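Local coordinates for pentatricopeptide repeat-containing protein 10, chloroplastic (Zea mays, PDB 4M59) that binds specific sequences in two chloroplast intergenic RNA regions, at atpH and psaJ, and acts as a barrier to RNA decay, stabilising mRNA, at residues A[300-305]-A[325-330]; A[307-312]-A[318-323]; A[357-362]-A[372-377]; A[423-428]-A[451-456]. The protein carries 4 engineered substitutions. All coordinates share one frame; numbering follows the deposited sequence.

Interaction 1. Residues A[300-305]-A[325-330]; sequences EALALF and GMLGKK
M326 and L327 of helix 317-328 meet A301 and L302 of helix 298-310 in two apolar touches. In the first, the thioether chain of M326 reaches across the gap and its methyl CE rests against A301 CB at 3.7 Å. The M326 chain runs out extended through CG and SD, then bends at the last torsion (chi3 34°), which turns CE toward the alanine. The second touch joins two leucine methyls: L302 CD2 lies 4.1 Å from L327 CD2, and the two side chains cross obliquely. L327 has CG beside its backbone N and anti to its carbonyl carbon, a torsion that carries the CD2 branch over to L302. Both contacts are pure van der Waals packing. The backbones stand well apart, 9.3 Å between the CA atoms of A301 and M326 and 9.4 Å between those of L302 and L327, and side-chain ends bridge the distance. Within helix 298-310, L304 N bonds to E300 O and F305 N to A301 O. Around the pair, A301 also packs on M289 of helix 282-295, L302 on V323, and both leucines on R332 in the following loop. The bound RNA is about 7 Å away at the nearest atoms. The two helices fall in the successive predicted repeats PPR 7 and PPR 8, and their apolar seam belongs to the right-handed alpha-solenoid of helical hairpins that PPR proteins build.

Interaction 2. Residues A[307-312]-A[318-323]; sequences QMKKTG and NTYNLV
M308 and K309 lean from helix 298-310 toward T319 and Y320 of helix 317-328, where one predicted pentatricopeptide repeat passes into the next in the alpha-solenoid. M308 is directed at helix 317-328 and fully extended, all three torsions near 180° (chi1 174°), which carries its end, SD and CE alike, to the methyl of T319. K309 comes alongside the end of the tyrosine, its CE 4.3 Å from Y320 OH, a loose contact. The two side chains share further partners. F305 takes K309 in a cation-pi contact and Y320 in an edge-to-face one, while Y320 OH makes a weak hydrogen bond with E342 OE2, which also forms a long, weak ion pair with K309 NZ. P315 in the connecting loop packs on M308, K309 and Y320. Beyond the helix, G312 takes a positive phi and its N is bonded to K309 O at 2.8 Å. Q593 of the second subunit packs on M308, which places this joint beside the dimer interface. T319 divides its branches: OG1 is hydrogen-bonded to N316 OD1, and its methyl CG2 meets M308 CE at 4.4 Å.

Interaction 3. Residues A[357-362]-A[372-377]; sequences TMLAVS and TRVLEG. Engineered in segment 357-362: S362 (natural residue Cys). With PO4 (phosphate ion), chain E.
V374 of helix 367-380 sets its branched side chain against L359 and M358 of helix 352-359. From CA the bond to CB heads for the other helix, and CB itself already lies 4.0 Å from L359 CD2. One step further, CG1 stands anti to the backbone N (chi1 171°) and makes the main contact, 3.6 Å from the same L359 CD2. CG1 also reaches the base of the methionine, with M358 CB at 4.2 Å. The valine methyl thus sits against both neighbours, touching the leucine at a branch end and the methionine at its first carbon. L359 packs further on T392 and L393 of helix 387-400, and M358 on M336 and L340 of helix 333-346, so this hairpin core of predicted repeat PPR 9 is continuous with the helices before and after it. R373, next to the valine, is exposed and makes polar contacts instead: bent at chi2 and chi3, it makes a salt bridge from NH1 to E376 OE2 at 3.0 Å and a weak hydrogen bond from NH2 to O1 of a phosphate ion at 3.0 Å. That phosphate, probably from the crystallisation liquor, is also bound by R121 of the second subunit, and D369 forms a further salt bridge with R373 NH2. Adjacent residues divide the labour: shape and dispersion join the helices inside, while outside the guanidinium charge is probably offset by E376 and D369, with the phosphate a weak further partner.

Interaction 4. Residues A[423-428]-A[451-456]; sequences TTYNAL and KGFKPN
The hydroxyl of Y425 shares a water with K451: the water lies 2.6 Å from Y425 OH, in the ring plane at its edge, and accepts a weak, long bond from K451 NZ at 3.5 Å. The lysine chain, bent at chi2 and chi4, passes the tyrosine at about a right angle, with CD 3.9 Å from Y425 OH. On the CE2 side of the tyrosine ring, Y425 CE2 lies 4.4 Å from F453 CD2 in an oblique approach. M448 of helix 438-449 packs on both rings. G452, between the lysine and the phenylalanine, has positive phi (85°), and there the chain turns after that helix. One residue further along helix 422-435, N426 approaches N456, the amide planes nearly perpendicular (79°). N426 ND2 and N456 OD1 are 3.6 Å from each other, near but not bonded. R522 of the second subunit packs on N456. The contact ties the first helix of predicted repeat PPR 11 to the loop leading on to helix 458-468, within the alpha-solenoid. Its chemistry is mixed: loose apolar packing between the rings, an unbonded approach of two amides around the buried N456, and a water bridge on the solvent-facing side, where K451 is exposed.

Interactions 1 and 2 hold the same two helices, 298-310 and 317-328, at different points along them; interaction 2 is nested within the chain loop closed by interaction 1, and F305 and L302 of the first pack on Y320 and V323 of the second. Interaction 3 follows in the next repeat and touches interaction 1, among other places, where the engineered S362 OG meets G328 O. Interaction 4 lies apart, its centre 23 Å from that of interaction 3. Interactions 2 and 3 are buried, interactions 1 and 4 partly so. Interactions 1 and 3 are apolar methyl packing between helices, interaction 2 adds polar ends, and interaction 4 joins helix to loop through rings, amides and water.

Interaction 1. Residues A[300-305]-A[325-330]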
loop_
_atom_site.group_PDB
_atom_site.type_symbol
_atom_site.label_atom_id
_atom_site.label_comp_id
_atom_site.label_asym_id
_atom_site.label_seq_id
_atom_site.Cartn_x
_atom_site.Cartn_y
_atom_site.Cartn_z
ATOM N N GLU A 300 -8.986 -19.014 6.674
ATOM C CA GLU A 300 -9.124 -19.428 8.058
ATOM C C GLU A 300 -10.247 -18.676 8.734
ATOM O O GLU A 300 -11.073 -19.261 9.417
ATOM C CB GLU A 300 -7.830 -19.215 8.841
ATOM C CG GLU A 300 -6.703 -20.176 8.506
ATOM C CD GLU A 300 -5.730 -20.350 9.654
ATOM O OE1 GLU A 300 -4.536 -20.604 9.403
ATOM O OE2 GLU A 300 -6.163 -20.246 10.813
ATOM N N ALA A 301 -10.263 -17.367 8.558
ATOM C CA ALA A 301 -11.249 -16.553 9.226
ATOM C C ALA A 301 -12.616 -17.001 8.812
ATOM O O ALA A 301 -13.552 -17.006 9.593
ATOM C CB ALA A 301 -11.043 -15.121 8.879
ATOM N N LEU A 302 -12.730 -17.387 7.543
ATOM C CA LEU A 302 -13.975 -17.916 7.013
ATOM C C LEU A 302 -14.364 -19.145 7.817
ATOM O O LEU A 302 -15.503 -19.278 8.261
ATOM C CB LEU A 302 -13.804 -18.293 5.540
ATOM C CG LEU A 302 -14.533 -17.434 4.504
ATOM C CD1 LEU A 302 -14.778 -16.027 5.030
ATOM C CD2 LEU A 302 -13.746 -17.397 3.204
ATOM N N ALA A 303 -13.397 -20.037 8.006
ATOM C CA ALA A 303 -13.615 -21.243 8.763
ATOM C C ALA A 303 -14.171 -20.916 10.131
ATOM O O ALA A 303 -15.106 -21.562 10.571
ATOM C CB ALA A 303 -12.346 -21.998 8.886
ATOM N N LEU A 304 -13.625 -19.912 10.800
ATOM C CA LEU A 304 -14.155 -19.553 12.108
ATOM C C LEU A 304 -15.567 -19.108 11.930
ATOM O O LEU A 304 -16.419 -19.362 12.772
ATOM C CB LEU A 304 -13.377 -18.415 12.763
ATOM C CG LEU A 304 -13.823 -17.940 14.160
ATOM C CD1 LEU A 304 -12.664 -17.316 14.872
ATOM C CD2 LEU A 304 -14.972 -16.948 14.153
ATOM N N PHE A 305 -15.805 -18.417 10.832
ATOM C CA PHE A 305 -17.097 -17.824 10.650
ATOM C C PHE A 305 -18.127 -18.923 10.534
ATOM O O PHE A 305 -19.243 -18.769 10.996
ATOM C CB PHE A 305 -17.115 -16.888 9.453
ATOM C CG PHE A 305 -18.287 -15.989 9.437
ATOM C CD1 PHE A 305 -18.718 -15.403 10.593
ATOM C CD2 PHE A 305 -18.970 -15.740 8.284
ATOM C CE1 PHE A 305 -19.788 -14.593 10.593
ATOM C CE2 PHE A 305 -20.044 -14.929 8.292
ATOM C CZ PHE A 305 -20.451 -14.355 9.446
ATOM N N GLY A 325 -15.840 -7.293 3.538
ATOM C CA GLY A 325 -14.742 -6.404 3.259
ATOM C C GLY A 325 -13.469 -7.159 3.029
ATOM O O GLY A 325 -12.718 -6.857 2.121
ATOM N N MET A 326 -13.235 -8.148 3.889
ATOM C CA MET A 326 -12.077 -9.018 3.778
ATOM C C MET A 326 -12.078 -9.689 2.421
ATOM O O MET A 326 -11.053 -9.757 1.743
ATOM C CB MET A 326 -12.113 -10.093 4.862
ATOM C CG MET A 326 -11.688 -9.622 6.240
ATOM S SD MET A 326 -11.696 -10.982 7.421
ATOM C CE MET A 326 -11.203 -12.344 6.367
ATOM N N LEU A 327 -13.241 -10.192 2.026
ATOM C CA LEU A 327 -13.364 -10.867 0.756
ATOM C C LEU A 327 -13.227 -9.884 -0.377
ATOM O O LEU A 327 -12.906 -10.255 -1.491
ATOM C CB LEU A 327 -14.718 -11.531 0.665
ATOM C CG LEU A 327 -15.022 -12.535 1.751
ATOM C CD1 LEU A 327 -16.438 -12.971 1.631
ATOM C CD2 LEU A 327 -14.111 -13.694 1.583
ATOM N N GLY A 328 -13.489 -8.623 -0.080
ATOM C CA GLY A 328 -13.492 -7.601 -1.095
ATOM C C GLY A 328 -12.133 -7.457 -1.705
ATOM O O GLY A 328 -11.967 -7.514 -2.910
ATOM N N LYS A 329 -11.164 -7.367 -0.833
ATOM C CA LYS A 329 -9.819 -7.132 -1.236
ATOM C C LYS A 329 -9.270 -8.273 -1.991
ATOM O O LYS A 329 -8.267 -8.155 -2.634
ATOM C CB LYS A 329 -8.979 -6.904 -0.024
ATOM C CG LYS A 329 -9.236 -5.608 0.597
ATOM C CD LYS A 329 -9.242 -5.720 2.078
ATOM C CE LYS A 329 -9.340 -4.368 2.698
ATOM N NZ LYS A 329 -10.071 -3.388 1.865
ATOM N N LYS A 330 -9.927 -9.421 -1.876
ATOM C CA LYS A 330 -9.531 -10.614 -2.615
ATOM C C LYS A 330 -10.464 -10.766 -3.802
ATOM O O LYS A 330 -10.275 -11.628 -4.658
ATOM C CB LYS A 330 -9.602 -11.849 -1.719
ATOM C CG LYS A 330 -8.269 -12.259 -1.120
ATOM C CD LYS A 330 -7.450 -11.048 -0.705
ATOM C CE LYS A 330 -5.962 -11.354 -0.721
ATOM N NZ LYS A 330 -5.518 -12.015 0.535
#

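Interaction 2. Residues A[307-312]-A[318-323]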
loop_
_atom_site.group_PDB
_atom_site.type_symbol
_atom_site.label_atom_id
_atom_site.label_comp_id
_atom_site.label_asym_id
_atom_site.label_seq_id
_atom_site.Cartn_x
_atom_site.Cartn_y
_atom_site.Cartn_z
ATOM N N GLN A 307 -18.012 -21.569 12.155
ATOM C CA GLN A 307 -18.188 -22.078 13.510
ATOM C C GLN A 307 -19.008 -21.141 14.392
ATOM O O GLN A 307 -19.904 -21.580 15.110
ATOM C CB GLN A 307 -16.831 -22.356 14.157
ATOM C CG GLN A 307 -16.222 -23.693 13.770
ATOM C CD GLN A 307 -16.087 -23.861 12.268
ATOM O OE1 GLN A 307 -16.591 -23.048 11.494
ATOM N NE2 GLN A 307 -15.400 -24.915 11.852
ATOM N N MET A 308 -18.701 -19.850 14.339
ATOM C CA MET A 308 -19.424 -18.870 15.139
ATOM C C MET A 308 -20.929 -19.081 15.010
ATOM O O MET A 308 -21.700 -18.669 15.875
ATOM C CB MET A 308 -19.062 -17.446 14.718
ATOM C CG MET A 308 -19.881 -16.371 15.414
ATOM S SD MET A 308 -19.546 -14.719 14.784
ATOM C CE MET A 308 -20.830 -13.778 15.604
ATOM N N LYS A 309 -21.340 -19.728 13.927
ATOM C CA LYS A 309 -22.753 -19.995 13.679
ATOM C C LYS A 309 -23.148 -21.375 14.197
ATOM O O LYS A 309 -23.978 -21.494 15.097
ATOM C CB LYS A 309 -23.068 -19.883 12.188
ATOM C CG LYS A 309 -22.819 -18.504 11.602
ATOM C CD LYS A 309 -23.142 -18.464 10.119
ATOM C CE LYS A 309 -21.930 -18.061 9.294
ATOM N NZ LYS A 309 -21.622 -19.061 8.234
ATOM N N LYS A 310 -22.546 -22.412 13.623
ATOM C CA LYS A 310 -22.833 -23.780 14.023
ATOM C C LYS A 310 -22.453 -24.017 15.484
ATOM O O LYS A 310 -22.463 -25.152 15.962
ATOM C CB LYS A 310 -22.095 -24.770 13.121
ATOM C CG LYS A 310 -22.053 -24.363 11.658
ATOM C CD LYS A 310 -20.872 -24.997 10.941
ATOM C CE LYS A 310 -21.263 -25.491 9.559
ATOM N NZ LYS A 310 -22.690 -25.924 9.507
ATOM N N THR A 311 -22.152 -22.935 16.189
ATOM C CA THR A 311 -21.793 -23.011 17.600
ATOM C C THR A 311 -22.757 -22.218 18.478
ATOM O O THR A 311 -22.796 -22.417 19.691
ATOM C CB THR A 311 -20.354 -22.519 17.842
ATOM O OG1 THR A 311 -19.468 -23.151 16.909
ATOM C CG2 THR A 311 -19.912 -22.850 19.259
ATOM N N GLY A 312 -23.526 -21.327 17.869
ATOM C CA GLY A 312 -24.506 -20.556 18.612
ATOM C C GLY A 312 -24.686 -19.126 18.138
ATOM O O GLY A 312 -25.635 -18.817 17.415
ATOM N N ASN A 318 -23.019 -5.883 10.840
ATOM C CA ASN A 318 -21.701 -5.340 11.054
ATOM C C ASN A 318 -20.676 -6.424 10.962
ATOM O O ASN A 318 -19.594 -6.223 10.440
ATOM C CB ASN A 318 -21.615 -4.702 12.423
ATOM C CG ASN A 318 -22.775 -3.812 12.711
ATOM O OD1 ASN A 318 -23.515 -3.438 11.810
ATOM N ND2 ASN A 318 -22.949 -3.454 13.967
ATOM N N THR A 319 -21.027 -7.585 11.484
ATOM C CA THR A 319 -20.162 -8.744 11.420
ATOM C C THR A 319 -20.009 -9.223 9.984
ATOM O O THR A 319 -18.920 -9.537 9.536
ATOM C CB THR A 319 -20.731 -9.873 12.265
ATOM O OG1 THR A 319 -21.099 -9.366 13.544
ATOM C CG2 THR A 319 -19.716 -10.948 12.438
ATOM N N TYR A 320 -21.114 -9.257 9.259
ATOM C CA TYR A 320 -21.099 -9.684 7.876
ATOM C C TYR A 320 -20.322 -8.734 6.988
ATOM O O TYR A 320 -19.531 -9.176 6.178
ATOM C CB TYR A 320 -22.522 -9.853 7.362
ATOM C CG TYR A 320 -23.095 -11.243 7.501
ATOM C CD1 TYR A 320 -22.634 -12.278 6.722
ATOM C CD2 TYR A 320 -24.120 -11.513 8.377
ATOM C CE1 TYR A 320 -23.155 -13.536 6.830
ATOM C CE2 TYR A 320 -24.643 -12.767 8.490
ATOM C CZ TYR A 320 -24.154 -13.772 7.715
ATOM O OH TYR A 320 -24.668 -15.033 7.813
ATOM N N ASN A 321 -20.548 -7.432 7.128
ATOM C CA ASN A 321 -19.821 -6.456 6.329
ATOM C C ASN A 321 -18.341 -6.590 6.541
ATOM O O ASN A 321 -17.551 -6.400 5.636
ATOM C CB ASN A 321 -20.198 -5.036 6.712
ATOM C CG ASN A 321 -21.648 -4.773 6.597
ATOM O OD1 ASN A 321 -22.177 -3.887 7.239
ATOM N ND2 ASN A 321 -22.310 -5.542 5.760
ATOM N N LEU A 322 -17.985 -6.896 7.772
ATOM C CA LEU A 322 -16.613 -7.085 8.150
ATOM C C LEU A 322 -16.035 -8.191 7.308
ATOM O O LEU A 322 -14.959 -8.058 6.751
ATOM C CB LEU A 322 -16.573 -7.448 9.628
ATOM C CG LEU A 322 -15.273 -7.667 10.374
ATOM C CD1 LEU A 322 -15.450 -7.107 11.737
ATOM C CD2 LEU A 322 -14.931 -9.132 10.488
ATOM N N VAL A 323 -16.775 -9.282 7.200
ATOM C CA VAL A 323 -16.323 -10.446 6.465
ATOM C C VAL A 323 -16.287 -10.172 4.976
ATOM O O VAL A 323 -15.381 -10.590 4.277
ATOM C CB VAL A 323 -17.240 -11.631 6.716
ATOM C CG1 VAL A 323 -16.705 -12.853 6.042
ATOM C CG2 VAL A 323 -17.359 -11.879 8.182
#

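Interaction 3. Residues A[357-362]-A[372-377]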
loop_
_atom_site.group_PDB
_atom_site.type_symbol
_atom_site.label_atom_id
_atom_site.label_comp_id
_atom_site.label_asym_id
_atom_site.label_seq_id
_atom_site.Cartn_x
_atom_site.Cartn_y
_atom_site.Cartn_z
ATOM N N THR A 357 -19.654 -1.864 0.536
ATOM C CA THR A 357 -18.577 -2.790 0.733
ATOM C C THR A 357 -18.551 -3.690 -0.477
ATOM O O THR A 357 -17.498 -3.981 -1.014
ATOM C CB THR A 357 -18.799 -3.592 2.008
ATOM O OG1 THR A 357 -18.892 -2.698 3.116
ATOM C CG2 THR A 357 -17.670 -4.512 2.258
ATOM N N MET A 358 -19.728 -4.119 -0.917
ATOM C CA MET A 358 -19.824 -5.034 -2.048
ATOM C C MET A 358 -19.357 -4.417 -3.364
ATOM O O MET A 358 -18.952 -5.133 -4.275
ATOM C CB MET A 358 -21.252 -5.567 -2.186
ATOM C CG MET A 358 -21.756 -6.293 -0.951
ATOM S SD MET A 358 -22.117 -8.033 -1.250
ATOM C CE MET A 358 -20.724 -8.512 -2.262
ATOM N N LEU A 359 -19.409 -3.091 -3.470
ATOM C CA LEU A 359 -19.024 -2.435 -4.705
ATOM C C LEU A 359 -17.643 -1.817 -4.622
ATOM O O LEU A 359 -17.156 -1.232 -5.581
ATOM C CB LEU A 359 -20.026 -1.355 -5.063
ATOM C CG LEU A 359 -21.473 -1.788 -5.111
ATOM C CD1 LEU A 359 -22.304 -0.582 -5.325
ATOM C CD2 LEU A 359 -21.656 -2.751 -6.225
ATOM N N ALA A 360 -17.016 -1.945 -3.468
ATOM C CA ALA A 360 -15.690 -1.408 -3.273
ATOM C C ALA A 360 -14.682 -2.465 -3.628
ATOM O O ALA A 360 -13.544 -2.421 -3.188
ATOM C CB ALA A 360 -15.514 -1.002 -1.857
ATOM N N VAL A 361 -15.128 -3.449 -4.401
ATOM C CA VAL A 361 -14.322 -4.624 -4.706
ATOM C C VAL A 361 -13.120 -4.298 -5.582
ATOM O O VAL A 361 -13.095 -3.284 -6.277
ATOM C CB VAL A 361 -15.162 -5.729 -5.369
ATOM C CG1 VAL A 361 -15.448 -5.387 -6.822
ATOM C CG2 VAL A 361 -14.461 -7.074 -5.252
ATOM N N SER A 362 -12.122 -5.173 -5.538
ATOM C CA SER A 362 -10.897 -4.993 -6.305
ATOM C C SER A 362 -11.098 -5.390 -7.762
ATOM O O SER A 362 -11.549 -6.496 -8.055
ATOM C CB SER A 362 -9.766 -5.806 -5.689
ATOM O OG SER A 362 -10.151 -6.332 -4.431
ATOM N N THR A 372 -23.421 -6.137 -11.577
ATOM C CA THR A 372 -24.772 -6.235 -12.058
ATOM C C THR A 372 -25.558 -7.106 -11.119
ATOM O O THR A 372 -26.717 -6.852 -10.854
ATOM C CB THR A 372 -24.804 -6.824 -13.450
ATOM O OG1 THR A 372 -23.964 -6.056 -14.308
ATOM C CG2 THR A 372 -26.190 -6.779 -13.990
ATOM N N ARG A 373 -24.912 -8.134 -10.591
ATOM C CA ARG A 373 -25.589 -9.069 -9.716
ATOM C C ARG A 373 -25.846 -8.470 -8.355
ATOM O O ARG A 373 -26.738 -8.901 -7.650
ATOM C CB ARG A 373 -24.786 -10.354 -9.590
ATOM C CG ARG A 373 -25.634 -11.580 -9.474
ATOM C CD ARG A 373 -26.591 -11.675 -10.640
ATOM N NE ARG A 373 -25.960 -12.063 -11.896
ATOM C CZ ARG A 373 -26.351 -11.633 -13.090
ATOM N NH1 ARG A 373 -27.356 -10.781 -13.201
ATOM N NH2 ARG A 373 -25.729 -12.038 -14.175
ATOM N N VAL A 374 -25.055 -7.474 -7.992
ATOM C CA VAL A 374 -25.222 -6.759 -6.745
ATOM C C VAL A 374 -26.296 -5.722 -6.890
ATOM O O VAL A 374 -27.180 -5.600 -6.061
ATOM C CB VAL A 374 -23.945 -6.028 -6.368
ATOM C CG1 VAL A 374 -24.189 -5.126 -5.213
ATOM C CG2 VAL A 374 -22.867 -6.996 -6.033
ATOM N N LEU A 375 -26.211 -4.973 -7.970
ATOM C CA LEU A 375 -27.177 -3.955 -8.293
ATOM C C LEU A 375 -28.559 -4.552 -8.463
ATOM O O LEU A 375 -29.556 -3.930 -8.162
ATOM C CB LEU A 375 -26.727 -3.277 -9.566
ATOM C CG LEU A 375 -27.587 -2.232 -10.245
ATOM C CD1 LEU A 375 -28.023 -1.205 -9.269
ATOM C CD2 LEU A 375 -26.740 -1.609 -11.303
ATOM N N GLU A 376 -28.594 -5.784 -8.939
ATOM C CA GLU A 376 -29.828 -6.527 -9.087
ATOM C C GLU A 376 -30.460 -6.753 -7.733
ATOM O O GLU A 376 -31.666 -6.861 -7.610
ATOM C CB GLU A 376 -29.527 -7.864 -9.741
ATOM C CG GLU A 376 -30.691 -8.531 -10.416
ATOM C CD GLU A 376 -30.394 -9.966 -10.753
ATOM O OE1 GLU A 376 -30.539 -10.825 -9.864
ATOM O OE2 GLU A 376 -30.005 -10.235 -11.900
ATOM N N GLY A 377 -29.620 -6.823 -6.711
ATOM C CA GLY A 377 -30.072 -7.003 -5.350
ATOM C C GLY A 377 -30.367 -5.701 -4.649
ATOM O O GLY A 377 -31.176 -5.653 -3.743
HETATM P P PO4 E . -25.484 -13.174 -18.466
HETATM O O1 PO4 E . -25.878 -13.052 -17.014
HETATM O O2 PO4 E . -24.076 -13.710 -18.561
HETATM O O3 PO4 E . -26.432 -14.119 -19.166
HETATM O O4 PO4 E . -25.552 -11.817 -19.122
#

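Interaction 4. Residues A[423-428]-A[451-456]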
loop_
_atom_site.group_PDB
_atom_site.type_symbol
_atom_site.label_atom_id
_atom_site.label_comp_id
_atom_site.label_asym_id
_atom_site.label_seq_id
_atom_site.Cartn_x
_atom_site.Cartn_y
_atom_site.Cartn_z
ATOM N N THR A 423 -16.795 13.913 -9.145
ATOM C CA THR A 423 -16.495 12.499 -9.046
ATOM C C THR A 423 -17.274 11.731 -10.103
ATOM O O THR A 423 -16.758 10.825 -10.751
ATOM C CB THR A 423 -16.817 11.963 -7.646
ATOM O OG1 THR A 423 -16.972 10.544 -7.703
ATOM C CG2 THR A 423 -18.084 12.575 -7.128
ATOM N N THR A 424 -18.517 12.137 -10.285
ATOM C CA THR A 424 -19.406 11.566 -11.269
ATOM C C THR A 424 -18.864 11.707 -12.678
ATOM O O THR A 424 -19.074 10.840 -13.508
ATOM C CB THR A 424 -20.751 12.258 -11.209
ATOM O OG1 THR A 424 -21.206 12.279 -9.857
ATOM C CG2 THR A 424 -21.744 11.535 -12.057
ATOM N N TYR A 425 -18.117 12.780 -12.924
ATOM C CA TYR A 425 -17.584 12.990 -14.243
ATOM C C TYR A 425 -16.238 12.389 -14.342
ATOM O O TYR A 425 -15.758 12.111 -15.404
ATOM C CB TYR A 425 -17.490 14.462 -14.557
ATOM C CG TYR A 425 -18.807 15.108 -14.722
ATOM C CD1 TYR A 425 -19.519 14.971 -15.861
ATOM C CD2 TYR A 425 -19.329 15.855 -13.749
ATOM C CE1 TYR A 425 -20.712 15.550 -15.999
ATOM C CE2 TYR A 425 -20.513 16.423 -13.874
ATOM C CZ TYR A 425 -21.204 16.272 -14.998
ATOM O OH TYR A 425 -22.411 16.870 -15.108
ATOM N N ASN A 426 -15.665 12.143 -13.195
ATOM C CA ASN A 426 -14.364 11.569 -13.163
ATOM C C ASN A 426 -14.402 10.081 -13.379
ATOM O O ASN A 426 -13.540 9.513 -14.025
ATOM C CB ASN A 426 -13.750 11.879 -11.823
ATOM C CG ASN A 426 -12.787 13.012 -11.875
ATOM O OD1 ASN A 426 -12.324 13.406 -12.929
ATOM N ND2 ASN A 426 -12.455 13.531 -10.721
ATOM N N ALA A 427 -15.404 9.448 -12.799
ATOM C CA ALA A 427 -15.615 8.035 -12.983
ATOM C C ALA A 427 -15.706 7.780 -14.467
ATOM O O ALA A 427 -14.988 6.962 -15.020
ATOM C CB ALA A 427 -16.882 7.617 -12.309
ATOM N N LEU A 428 -16.584 8.529 -15.109
ATOM C CA LEU A 428 -16.802 8.398 -16.524
ATOM C C LEU A 428 -15.534 8.578 -17.331
ATOM O O LEU A 428 -15.285 7.838 -18.263
ATOM C CB LEU A 428 -17.848 9.403 -16.971
ATOM C CG LEU A 428 -19.227 9.259 -16.354
ATOM C CD1 LEU A 428 -20.122 10.338 -16.867
ATOM C CD2 LEU A 428 -19.780 7.937 -16.716
ATOM N N LYS A 451 -21.473 23.245 -16.098
ATOM C CA LYS A 451 -22.300 22.945 -14.938
ATOM C C LYS A 451 -21.765 23.628 -13.683
ATOM O O LYS A 451 -22.283 23.418 -12.586
ATOM C CB LYS A 451 -22.387 21.433 -14.718
ATOM C CG LYS A 451 -23.769 20.850 -14.975
ATOM C CD LYS A 451 -23.880 20.295 -16.384
ATOM C CE LYS A 451 -25.304 19.873 -16.704
ATOM N NZ LYS A 451 -26.033 19.415 -15.489
ATOM N N GLY A 452 -20.730 24.446 -13.846
ATOM C CA GLY A 452 -20.143 25.144 -12.725
ATOM C C GLY A 452 -19.127 24.279 -12.032
ATOM O O GLY A 452 -18.955 24.338 -10.820
ATOM N N PHE A 453 -18.451 23.459 -12.809
ATOM C CA PHE A 453 -17.471 22.568 -12.233
ATOM C C PHE A 453 -16.103 22.809 -12.825
ATOM O O PHE A 453 -15.967 23.134 -13.995
ATOM C CB PHE A 453 -17.894 21.123 -12.434
ATOM C CG PHE A 453 -19.148 20.750 -11.707
ATOM C CD1 PHE A 453 -19.145 20.587 -10.337
ATOM C CD2 PHE A 453 -20.327 20.554 -12.391
ATOM C CE1 PHE A 453 -20.293 20.240 -9.671
ATOM C CE2 PHE A 453 -21.479 20.210 -11.724
ATOM C CZ PHE A 453 -21.462 20.055 -10.365
ATOM N N LYS A 454 -15.090 22.647 -11.986
ATOM C CA LYS A 454 -13.711 22.795 -12.407
ATOM C C LYS A 454 -13.004 21.472 -12.263
ATOM O O LYS A 454 -13.018 20.869 -11.199
ATOM C CB LYS A 454 -13.000 23.848 -11.556
ATOM N N PRO A 455 -12.378 21.018 -13.338
ATOM C CA PRO A 455 -11.644 19.767 -13.418
ATOM C C PRO A 455 -10.559 19.633 -12.376
ATOM O O PRO A 455 -9.800 20.561 -12.167
ATOM C CB PRO A 455 -11.015 19.854 -14.792
ATOM C CG PRO A 455 -11.967 20.625 -15.566
ATOM C CD PRO A 455 -12.461 21.672 -14.646
ATOM N N ASN A 456 -10.498 18.478 -11.729
ATOM C CA ASN A 456 -9.444 18.217 -10.768
ATOM C C ASN A 456 -8.160 17.867 -11.495
ATOM O O ASN A 456 -8.034 18.082 -12.701
ATOM C CB ASN A 456 -9.835 17.070 -9.835
ATOM C CG ASN A 456 -11.212 17.250 -9.224
ATOM O OD1 ASN A 456 -11.756 16.329 -8.618
ATOM N ND2 ASN A 456 -11.780 18.443 -9.377
HETATM O O HOH W 1 -23.841 17.939 -13.234
#